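Local coordinates for protein glycosyltransferase Gtf1 (PDB 4PQG) that is a glycosyltransferase of the GT-B clan that also carries an extended beta-sheet domain of the GtfA type, at residues W72-I80 with F174-I185; Q206-K214 with G231-E239. All blocks are in the same frame, centred on the assembly; numbering follows the deposited sequence.

How the contacts relate
Both contacts lie on the same side of the chain's centre, with their own centres about 19 Å apart, and they follow each other in series along the sequence. Contact 1 joins the end of strand 70-72, an edge strand of the seven-stranded parallel sheet, and the turn of chain after it to strands 166-175 and 181-188 of the long antiparallel sheet. The chain leaves that antiparallel sheet through strand 201-203 and enters helix 205-215, which contact 2 packs against helix 233-240. The two contacts touch directly: Phe77 CE2 lies 3.3 Å from Phe208 CZ. Helix 205-215 thus packs on both segment 72-80 and helix 233-240, tying the antiparallel sheet to the parallel-sheet domain.

Contact 1: W72-I80 with F174-I185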
loop_
_atom_site.group_PDB
_atom_site.type_symbol
_atom_site.label_atom_id
_atom_site.label_comp_id
_atom_site.label_asym_id
_atom_site.label_seq_id
_atom_site.Cartn_x
_atom_site.Cartn_y
_atom_site.Cartn_z
ATOM N N TRP A 72 -9.967 10.669 5.257
ATOM C CA TRP A 72 -10.662 9.397 5.331
ATOM C C TRP A 72 -12.093 9.682 5.024
ATOM O O TRP A 72 -12.707 10.553 5.654
ATOM C CB TRP A 72 -10.491 8.738 6.704
ATOM C CG TRP A 72 -11.221 7.409 6.847
ATOM C CD1 TRP A 72 -11.405 6.419 5.877
ATOM C CD2 TRP A 72 -11.902 6.895 8.039
ATOM N NE1 TRP A 72 -12.130 5.368 6.378
ATOM C CE2 TRP A 72 -12.454 5.586 7.669
ATOM C CE3 TRP A 72 -12.109 7.373 9.326
ATOM C CZ2 TRP A 72 -13.164 4.809 8.566
ATOM C CZ3 TRP A 72 -12.822 6.573 10.224
ATOM C CH2 TRP A 72 -13.354 5.332 9.844
ATOM N N LEU A 73 -12.622 9.007 4.003
ATOM C CA LEU A 73 -13.992 9.238 3.539
ATOM C C LEU A 73 -15.025 9.400 4.679
ATOM O O LEU A 73 -15.810 10.366 4.698
ATOM C CB LEU A 73 -14.416 8.119 2.571
ATOM C CG LEU A 73 -15.900 7.983 2.185
ATOM C CD1 LEU A 73 -16.373 9.168 1.340
ATOM C CD2 LEU A 73 -16.159 6.668 1.451
ATOM N N TYR A 74 -15.027 8.464 5.624
ATOM C CA TYR A 74 -16.104 8.395 6.632
ATOM C C TYR A 74 -15.988 9.493 7.707
ATOM O O TYR A 74 -16.976 9.932 8.277
ATOM C CB TYR A 74 -16.168 6.984 7.240
ATOM C CG TYR A 74 -16.543 5.944 6.200
ATOM C CD1 TYR A 74 -17.882 5.651 5.942
ATOM C CD2 TYR A 74 -15.551 5.278 5.450
ATOM C CE1 TYR A 74 -18.240 4.712 4.985
ATOM C CE2 TYR A 74 -15.888 4.340 4.489
ATOM C CZ TYR A 74 -17.237 4.076 4.252
ATOM O OH TYR A 74 -17.619 3.184 3.298
ATOM N N ASN A 75 -14.762 9.925 7.956
ATOM C CA ASN A 75 -14.440 10.995 8.917
ATOM C C ASN A 75 -14.711 12.408 8.363
ATOM O O ASN A 75 -14.964 13.354 9.131
ATOM C CB ASN A 75 -12.942 10.866 9.285
ATOM C CG ASN A 75 -12.423 12.053 10.063
ATOM O OD1 ASN A 75 -11.691 12.880 9.526
ATOM N ND2 ASN A 75 -12.834 12.165 11.324
ATOM N N HIS A 76 -14.664 12.528 7.034
ATOM C CA HIS A 76 -14.656 13.812 6.322
ATOM C C HIS A 76 -15.883 14.638 6.553
ATOM O O HIS A 76 -15.802 15.869 6.607
ATOM C CB HIS A 76 -14.481 13.593 4.820
ATOM C CG HIS A 76 -14.528 14.862 4.002
ATOM N ND1 HIS A 76 -13.528 15.762 4.002
ATOM C CD2 HIS A 76 -15.501 15.355 3.133
ATOM C CE1 HIS A 76 -13.845 16.784 3.177
ATOM N NE2 HIS A 76 -15.051 16.528 2.644
ATOM N N PHE A 77 -17.020 13.965 6.703
ATOM C CA PHE A 77 -18.283 14.622 6.961
ATOM C C PHE A 77 -18.438 15.085 8.411
ATOM O O PHE A 77 -19.464 15.652 8.766
ATOM C CB PHE A 77 -19.445 13.688 6.600
ATOM C CG PHE A 77 -19.441 13.225 5.165
ATOM C CD1 PHE A 77 -20.059 13.980 4.179
ATOM C CD2 PHE A 77 -18.851 12.013 4.810
ATOM C CE1 PHE A 77 -20.083 13.555 2.851
ATOM C CE2 PHE A 77 -18.864 11.577 3.485
ATOM C CZ PHE A 77 -19.487 12.347 2.502
ATOM N N THR A 78 -17.466 14.791 9.265
ATOM C CA THR A 78 -17.537 15.198 10.650
ATOM C C THR A 78 -16.480 16.269 10.916
ATOM O O THR A 78 -15.660 16.588 10.046
ATOM C CB THR A 78 -17.320 14.016 11.640
ATOM O OG1 THR A 78 -15.918 13.753 11.791
ATOM C CG2 THR A 78 -18.070 12.733 11.178
ATOM N N ASP A 79 -16.470 16.797 12.131
ATOM C CA ASP A 79 -15.460 17.786 12.494
ATOM C C ASP A 79 -14.339 17.197 13.354
ATOM O O ASP A 79 -13.520 17.942 13.889
ATOM C CB ASP A 79 -16.117 18.989 13.183
ATOM C CG ASP A 79 -16.633 18.670 14.580
ATOM O OD1 ASP A 79 -16.460 17.545 15.111
ATOM O OD2 ASP A 79 -17.238 19.574 15.174
ATOM N N ILE A 80 -14.296 15.867 13.487
ATOM C CA ILE A 80 -13.180 15.208 14.192
ATOM C C ILE A 80 -11.983 15.108 13.248
ATOM O O ILE A 80 -12.103 14.585 12.122
ATOM C CB ILE A 80 -13.565 13.823 14.756
ATOM C CG1 ILE A 80 -14.639 13.996 15.843
ATOM C CG2 ILE A 80 -12.317 13.062 15.244
ATOM C CD1 ILE A 80 -15.118 12.714 16.498
ATOM N N PHE A 174 -21.326 7.858 13.043
ATOM C CA PHE A 174 -20.137 8.713 13.141
ATOM C C PHE A 174 -20.478 10.012 13.863
ATOM O O PHE A 174 -21.557 10.588 13.641
ATOM C CB PHE A 174 -19.504 8.955 11.757
ATOM C CG PHE A 174 -18.770 7.747 11.226
ATOM C CD1 PHE A 174 -17.392 7.625 11.394
ATOM C CD2 PHE A 174 -19.461 6.701 10.614
ATOM C CE1 PHE A 174 -16.718 6.495 10.951
ATOM C CE2 PHE A 174 -18.792 5.574 10.158
ATOM C CZ PHE A 174 -17.413 5.468 10.331
ATOM N N TYR A 175 -19.553 10.462 14.707
ATOM C CA TYR A 175 -19.777 11.592 15.612
ATOM C C TYR A 175 -18.923 12.814 15.296
ATOM O O TYR A 175 -17.854 12.713 14.642
ATOM C CB TYR A 175 -19.493 11.182 17.061
ATOM C CG TYR A 175 -20.353 10.039 17.520
ATOM C CD1 TYR A 175 -21.623 10.270 18.034
ATOM C CD2 TYR A 175 -19.885 8.719 17.443
ATOM C CE1 TYR A 175 -22.429 9.227 18.439
ATOM C CE2 TYR A 175 -20.674 7.660 17.854
ATOM C CZ TYR A 175 -21.953 7.925 18.341
ATOM O OH TYR A 175 -22.756 6.884 18.745
ATOM N N ASN A 176 -19.411 13.963 15.775
ATOM C CA ASN A 176 -18.595 15.170 15.893
ATOM C C ASN A 176 -17.861 15.193 17.235
ATOM O O ASN A 176 -18.146 14.381 18.120
ATOM C CB ASN A 176 -19.476 16.427 15.758
ATOM C CG ASN A 176 -19.797 16.772 14.316
ATOM O OD1 ASN A 176 -19.088 16.388 13.384
ATOM N ND2 ASN A 176 -20.878 17.510 14.123
ATOM N N GLU A 177 -16.928 16.137 17.394
ATOM C CA GLU A 177 -16.178 16.290 18.651
ATOM C C GLU A 177 -17.038 16.363 19.909
ATOM O O GLU A 177 -16.687 15.771 20.936
ATOM C CB GLU A 177 -15.286 17.529 18.611
ATOM C CG GLU A 177 -14.092 17.397 17.693
ATOM C CD GLU A 177 -13.144 18.575 17.832
ATOM O OE1 GLU A 177 -13.589 19.680 18.217
ATOM O OE2 GLU A 177 -11.946 18.394 17.561
ATOM N N ASP A 178 -18.169 17.058 19.823
ATOM C CA ASP A 178 -19.010 17.291 21.002
ATOM C C ASP A 178 -19.886 16.093 21.369
ATOM O O ASP A 178 -20.683 16.183 22.295
ATOM C CB ASP A 178 -19.875 18.550 20.829
ATOM C CG ASP A 178 -20.863 18.432 19.685
ATOM O OD1 ASP A 178 -20.994 17.343 19.075
ATOM O OD2 ASP A 178 -21.503 19.457 19.374
ATOM N N GLY A 179 -19.742 14.986 20.634
ATOM C CA GLY A 179 -20.494 13.768 20.935
ATOM C C GLY A 179 -21.831 13.647 20.209
ATOM O O GLY A 179 -22.538 12.648 20.373
ATOM N N THR A 180 -22.184 14.643 19.401
ATOM C CA THR A 180 -23.402 14.559 18.603
ATOM C C THR A 180 -23.166 13.743 17.325
ATOM O O THR A 180 -22.136 13.897 16.675
ATOM C CB THR A 180 -23.997 15.952 18.259
ATOM O OG1 THR A 180 -23.056 16.720 17.504
ATOM C CG2 THR A 180 -24.333 16.725 19.524
ATOM N N PRO A 181 -24.127 12.874 16.958
ATOM C CA PRO A 181 -23.985 12.080 15.738
ATOM C C PRO A 181 -24.149 12.936 14.514
ATOM O O PRO A 181 -24.942 13.872 14.534
ATOM C CB PRO A 181 -25.159 11.089 15.821
ATOM C CG PRO A 181 -26.167 11.766 16.694
ATOM C CD PRO A 181 -25.329 12.482 17.731
ATOM N N VAL A 182 -23.389 12.637 13.468
ATOM C CA VAL A 182 -23.509 13.316 12.194
ATOM C C VAL A 182 -24.353 12.476 11.245
ATOM O O VAL A 182 -25.254 12.996 10.581
ATOM C CB VAL A 182 -22.147 13.576 11.531
ATOM C CG1 VAL A 182 -22.327 14.211 10.151
ATOM C CG2 VAL A 182 -21.298 14.467 12.423
ATOM N N TYR A 183 -24.058 11.181 11.159
ATOM C CA TYR A 183 -24.811 10.327 10.249
ATOM C C TYR A 183 -24.763 8.876 10.706
ATOM O O TYR A 183 -23.861 8.499 11.458
ATOM C CB TYR A 183 -24.299 10.479 8.811
ATOM C CG TYR A 183 -22.914 9.909 8.520
ATOM C CD1 TYR A 183 -22.759 8.631 7.963
ATOM C CD2 TYR A 183 -21.765 10.650 8.793
ATOM C CE1 TYR A 183 -21.486 8.123 7.660
ATOM C CE2 TYR A 183 -20.489 10.150 8.520
ATOM C CZ TYR A 183 -20.358 8.892 7.946
ATOM O OH TYR A 183 -19.097 8.401 7.662
ATOM N N ASP A 184 -25.740 8.087 10.262
ATOM C CA ASP A 184 -25.817 6.653 10.578
ATOM C C ASP A 184 -25.695 5.873 9.281
ATOM O O ASP A 184 -26.193 6.311 8.249
ATOM C CB ASP A 184 -27.151 6.285 11.256
ATOM C CG ASP A 184 -27.512 7.222 12.401
ATOM O OD1 ASP A 184 -26.649 7.413 13.303
ATOM O OD2 ASP A 184 -28.660 7.763 12.405
ATOM N N ILE A 185 -25.049 4.716 9.326
ATOM C CA ILE A 185 -25.052 3.851 8.162
ATOM C C ILE A 185 -25.839 2.633 8.573
ATOM O O ILE A 185 -25.495 1.988 9.561
ATOM C CB ILE A 185 -23.637 3.429 7.702
ATOM C CG1 ILE A 185 -22.703 4.653 7.597
ATOM C CG2 ILE A 185 -23.735 2.638 6.388
ATOM C CD1 ILE A 185 -21.221 4.294 7.422
HETATM O O HOH W 1 -19.862 18.263 10.943
HETATM O O HOH W 2 -18.479 19.213 17.619
#
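Tyr74 meets the Phe174 ring chiefly through its CB, while Tyr183 OH lies at the edge of the Tyr74 ring. That CB sits over one face of the Phe174 ring, 4.0 Å from the centroid, a CH-pi contact. The two rings themselves are nearly parallel (planes at 23°) but slid so far apart that they barely overlap. The phenolic end of Tyr74 is engaged elsewhere, by Glu192 and Lys205, while Ile185 CD1 comes 3.9 Å from Tyr74 CE1.

Phe174 also directs an edge toward the face of Trp72 in an offset edge-to-face pair, where its CE1 approaches Trp72 CH2 to 3.7 Å; the ring planes stand at 71°. Close beside Tyr74 CB, Tyr183 OH donates to Tyr74 O at 2.7 Å, in the carbonyl plane and on a lone pair, so the backbone as well as the side chain of Tyr74 is held. The same Tyr183 ring receives an edge of Phe77 on its face.

Asp79 anchors the polar end. With CG between the backbone N and the carbonyl carbon (chi1 71°), its carboxylate crosses the Asn176 side chain at about a right angle, and OD1 uses its syn lone pair to accept from Glu177 N at 2.7 Å. In the reverse sense Asp79 N donates to Asn176 OD1 at 2.9 Å, from above the amide plane, so each segment supplies a backbone N-H and a side-chain oxygen. A water links Asp79 OD2 to Asp178 N. Between the two ends, Thr78 CG2 meets Val182 CG2 at 3.9 Å.

Strands 174-175 and 181-185 thus present one end of a beta hairpin of the GtfA-type extended beta-sheet domain, closed by a type I turn from Asn176 to Gly179 and carrying a classic beta bulge at Val182 and Tyr183 opposite Phe174.

Contact 2: Q206-K214 with G231-E239; sequences QAFVRAFMK and GIGQVVFEE
Val235 packs its two methyl branches into the surface of helix 206-214 between Gln206 and Arg210. CG1 presses on the backbone of Arg210, 3.4 Å from its CA, while CG2 reaches Gln206 O at 3.6 Å. Further apolar contacts extend this seam in both directions: Val209 CG2 meets Ile232 CG2 at 3.9 Å, the two side chains crossing at about a right angle, and Met213 CB lies 3.6 Å from Glu239 CB. Bends at chi2 and chi3 fold the Met213 chain back, and its CE comes near Val236.

The axes of segments 206-214 and 233-239 approach to 9.2 Å, their N-to-C directions 26° apart. Met213, Ile232 and Val236 all touch Ile14 of strand 10-15, which places both helices on one face of the parallel sheet. Helix 233-240 connects the neighbouring parallel strands 223-226 and 244-248, a beta-alpha-beta crossover of the Rossmann-like kind found in GT-B enzymes.

Arg210, Lys214, Glu238 and Glu239 form a salt-bridge network beside the apolar seam. Arg210 grips Glu238 OE1 with both NH1 and NH2, the nearer, NH2, at 2.7 Å; the guanidinium and carboxylate are nearly coplanar, 28° apart. NH1 also donates to the anti lone pair of Glu239 OE2, but this carboxylate stands at 79° to the guanidinium. One guanidinium face rests against Val235 CG2. Lys214 NZ adds a weak bond to Glu239 OE1, so that carboxylate is shared by two cations.

At the N-terminal end, a single water donates to Gln206 OE1 and, weakly, to Gly231 O, and accepts from Val235 N.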
loop_
_atom_site.group_PDB
_atom_site.type_symbol
_atom_site.label_atom_id
_atom_site.label_comp_id
_atom_site.label_asym_id
_atom_site.label_seq_id
_atom_site.Cartn_x
_atom_site.Cartn_y
_atom_site.Cartn_z
ATOM N N GLN A 206 -21.941 4.448 -3.683
ATOM C CA GLN A 206 -21.683 5.342 -4.807
ATOM C C GLN A 206 -22.242 6.749 -4.583
ATOM O O GLN A 206 -21.557 7.742 -4.837
ATOM C CB GLN A 206 -22.238 4.762 -6.103
ATOM C CG GLN A 206 -21.418 3.621 -6.687
ATOM C CD GLN A 206 -21.912 3.264 -8.079
ATOM O OE1 GLN A 206 -21.353 3.706 -9.081
ATOM N NE2 GLN A 206 -22.992 2.498 -8.146
ATOM N N ALA A 207 -23.482 6.818 -4.109
ATOM C CA ALA A 207 -24.132 8.094 -3.839
ATOM C C ALA A 207 -23.412 8.832 -2.723
ATOM O O ALA A 207 -23.273 10.067 -2.754
ATOM C CB ALA A 207 -25.596 7.876 -3.481
ATOM N N PHE A 208 -22.944 8.058 -1.744
ATOM C CA PHE A 208 -22.222 8.586 -0.605
ATOM C C PHE A 208 -20.888 9.189 -1.054
ATOM O O PHE A 208 -20.538 10.324 -0.678
ATOM C CB PHE A 208 -22.004 7.443 0.403
ATOM C CG PHE A 208 -21.302 7.852 1.670
ATOM C CD1 PHE A 208 -21.835 8.828 2.503
ATOM C CD2 PHE A 208 -20.136 7.204 2.061
ATOM C CE1 PHE A 208 -21.206 9.166 3.692
ATOM C CE2 PHE A 208 -19.513 7.531 3.250
ATOM C CZ PHE A 208 -20.046 8.512 4.069
ATOM N N VAL A 209 -20.158 8.441 -1.882
ATOM C CA VAL A 209 -18.894 8.933 -2.450
ATOM C C VAL A 209 -19.140 10.153 -3.351
ATOM O O VAL A 209 -18.331 11.071 -3.363
ATOM C CB VAL A 209 -18.133 7.807 -3.198
ATOM C CG1 VAL A 209 -16.941 8.353 -3.971
ATOM C CG2 VAL A 209 -17.672 6.758 -2.183
ATOM N N ARG A 210 -20.251 10.162 -4.081
ATOM C CA ARG A 210 -20.613 11.351 -4.871
ATOM C C ARG A 210 -20.725 12.597 -3.987
ATOM O O ARG A 210 -20.146 13.639 -4.302
ATOM C CB ARG A 210 -21.903 11.134 -5.665
ATOM C CG ARG A 210 -22.061 12.143 -6.787
ATOM C CD ARG A 210 -23.399 12.014 -7.484
ATOM N NE ARG A 210 -23.443 10.828 -8.334
ATOM C CZ ARG A 210 -22.780 10.685 -9.489
ATOM N NH1 ARG A 210 -21.986 11.651 -9.955
ATOM N NH2 ARG A 210 -22.906 9.555 -10.182
ATOM N N ALA A 211 -21.459 12.466 -2.880
ATOM C CA ALA A 211 -21.644 13.547 -1.911
ATOM C C ALA A 211 -20.313 14.004 -1.357
ATOM O O ALA A 211 -20.072 15.205 -1.180
ATOM C CB ALA A 211 -22.555 13.087 -0.774
ATOM N N PHE A 212 -19.448 13.036 -1.060
ATOM C CA PHE A 212 -18.089 13.337 -0.665
ATOM C C PHE A 212 -17.362 14.178 -1.733
ATOM O O PHE A 212 -16.815 15.259 -1.436
ATOM C CB PHE A 212 -17.300 12.056 -0.402
ATOM C CG PHE A 212 -15.821 12.303 -0.286
ATOM C CD1 PHE A 212 -15.288 12.836 0.883
ATOM C CD2 PHE A 212 -14.981 12.051 -1.356
ATOM C CE1 PHE A 212 -13.925 13.096 0.984
ATOM C CE2 PHE A 212 -13.616 12.310 -1.269
ATOM C CZ PHE A 212 -13.090 12.837 -0.091
ATOM N N MET A 213 -17.374 13.692 -2.968
ATOM C CA MET A 213 -16.719 14.406 -4.069
ATOM C C MET A 213 -17.225 15.847 -4.210
ATOM O O MET A 213 -16.425 16.769 -4.337
ATOM C CB MET A 213 -16.868 13.649 -5.381
ATOM C CG MET A 213 -16.101 12.328 -5.446
ATOM S SD MET A 213 -14.304 12.459 -5.347
ATOM C CE MET A 213 -13.926 13.168 -6.952
ATOM N N LYS A 214 -18.542 16.031 -4.155
ATOM C CA LYS A 214 -19.156 17.361 -4.288
ATOM C C LYS A 214 -18.735 18.252 -3.130
ATOM O O LYS A 214 -18.475 19.441 -3.325
ATOM C CB LYS A 214 -20.687 17.259 -4.376
ATOM C CG LYS A 214 -21.149 16.612 -5.668
ATOM C CD LYS A 214 -22.649 16.702 -5.854
ATOM C CE LYS A 214 -23.043 16.143 -7.210
ATOM N NZ LYS A 214 -22.734 17.079 -8.326
ATOM N N GLY A 231 -15.180 0.115 -7.494
ATOM C CA GLY A 231 -16.454 0.460 -6.881
ATOM C C GLY A 231 -16.897 1.913 -7.052
ATOM O O GLY A 231 -18.096 2.205 -7.007
ATOM N N ILE A 232 -15.936 2.813 -7.260
ATOM C CA ILE A 232 -16.173 4.264 -7.178
ATOM C C ILE A 232 -15.765 5.046 -8.443
ATOM O O ILE A 232 -15.948 6.273 -8.519
ATOM C CB ILE A 232 -15.439 4.865 -5.951
ATOM C CG1 ILE A 232 -13.922 4.653 -6.056
ATOM C CG2 ILE A 232 -15.961 4.255 -4.658
ATOM C CD1 ILE A 232 -13.121 5.432 -5.039
ATOM N N GLY A 233 -15.214 4.326 -9.418
ATOM C CA GLY A 233 -14.708 4.891 -10.679
ATOM C C GLY A 233 -15.613 5.865 -11.405
ATOM O O GLY A 233 -15.202 6.966 -11.760
ATOM N N GLN A 234 -16.842 5.454 -11.647
ATOM C CA GLN A 234 -17.781 6.274 -12.375
ATOM C C GLN A 234 -18.047 7.607 -11.684
ATOM O O GLN A 234 -18.061 8.659 -12.333
ATOM C CB GLN A 234 -19.078 5.523 -12.519
ATOM C CG GLN A 234 -20.111 6.240 -13.360
ATOM C CD GLN A 234 -21.175 5.287 -13.814
ATOM O OE1 GLN A 234 -20.938 4.076 -13.897
ATOM N NE2 GLN A 234 -22.358 5.812 -14.109
ATOM N N VAL A 235 -18.275 7.539 -10.372
ATOM C CA VAL A 235 -18.569 8.719 -9.545
ATOM C C VAL A 235 -17.363 9.658 -9.477
ATOM O O VAL A 235 -17.511 10.880 -9.579
ATOM C CB VAL A 235 -19.007 8.295 -8.123
ATOM C CG1 VAL A 235 -19.094 9.502 -7.218
ATOM C CG2 VAL A 235 -20.351 7.570 -8.190
ATOM N N VAL A 236 -16.170 9.094 -9.313
ATOM C CA VAL A 236 -14.942 9.894 -9.351
ATOM C C VAL A 236 -14.755 10.575 -10.732
ATOM O O VAL A 236 -14.474 11.779 -10.811
ATOM C CB VAL A 236 -13.706 9.039 -8.955
ATOM C CG1 VAL A 236 -12.405 9.817 -9.128
ATOM C CG2 VAL A 236 -13.833 8.586 -7.518
ATOM N N PHE A 237 -14.933 9.802 -11.803
ATOM C CA PHE A 237 -14.801 10.294 -13.170
ATOM C C PHE A 237 -15.749 11.462 -13.412
ATOM O O PHE A 237 -15.325 12.525 -13.881
ATOM C CB PHE A 237 -15.036 9.171 -14.209
ATOM C CG PHE A 237 -13.770 8.453 -14.644
ATOM C CD1 PHE A 237 -13.522 8.212 -15.996
ATOM C CD2 PHE A 237 -12.829 8.019 -13.704
ATOM C CE1 PHE A 237 -12.361 7.568 -16.411
ATOM C CE2 PHE A 237 -11.662 7.365 -14.116
ATOM C CZ PHE A 237 -11.428 7.140 -15.474
ATOM N N GLU A 238 -17.017 11.276 -13.044
ATOM C CA GLU A 238 -18.035 12.282 -13.300
ATOM C C GLU A 238 -17.766 13.569 -12.530
ATOM O O GLU A 238 -17.794 14.666 -13.109
ATOM C CB GLU A 238 -19.412 11.732 -12.952
ATOM C CG GLU A 238 -19.942 10.761 -13.990
ATOM C CD GLU A 238 -21.231 10.097 -13.556
ATOM O OE1 GLU A 238 -21.670 10.309 -12.403
ATOM O OE2 GLU A 238 -21.807 9.356 -14.368
ATOM N N GLU A 239 -17.475 13.434 -11.239
ATOM C CA GLU A 239 -17.276 14.585 -10.377
ATOM C C GLU A 239 -15.943 15.282 -10.584
ATOM O O GLU A 239 -15.783 16.440 -10.197
ATOM C CB GLU A 239 -17.439 14.196 -8.905
ATOM C CG GLU A 239 -18.817 13.648 -8.564
ATOM C CD GLU A 239 -19.921 14.634 -8.892
ATOM O OE1 GLU A 239 -19.736 15.843 -8.605
ATOM O OE2 GLU A 239 -20.958 14.196 -9.430
HETATM O O HOH W 3 -18.823 4.627 -9.170
#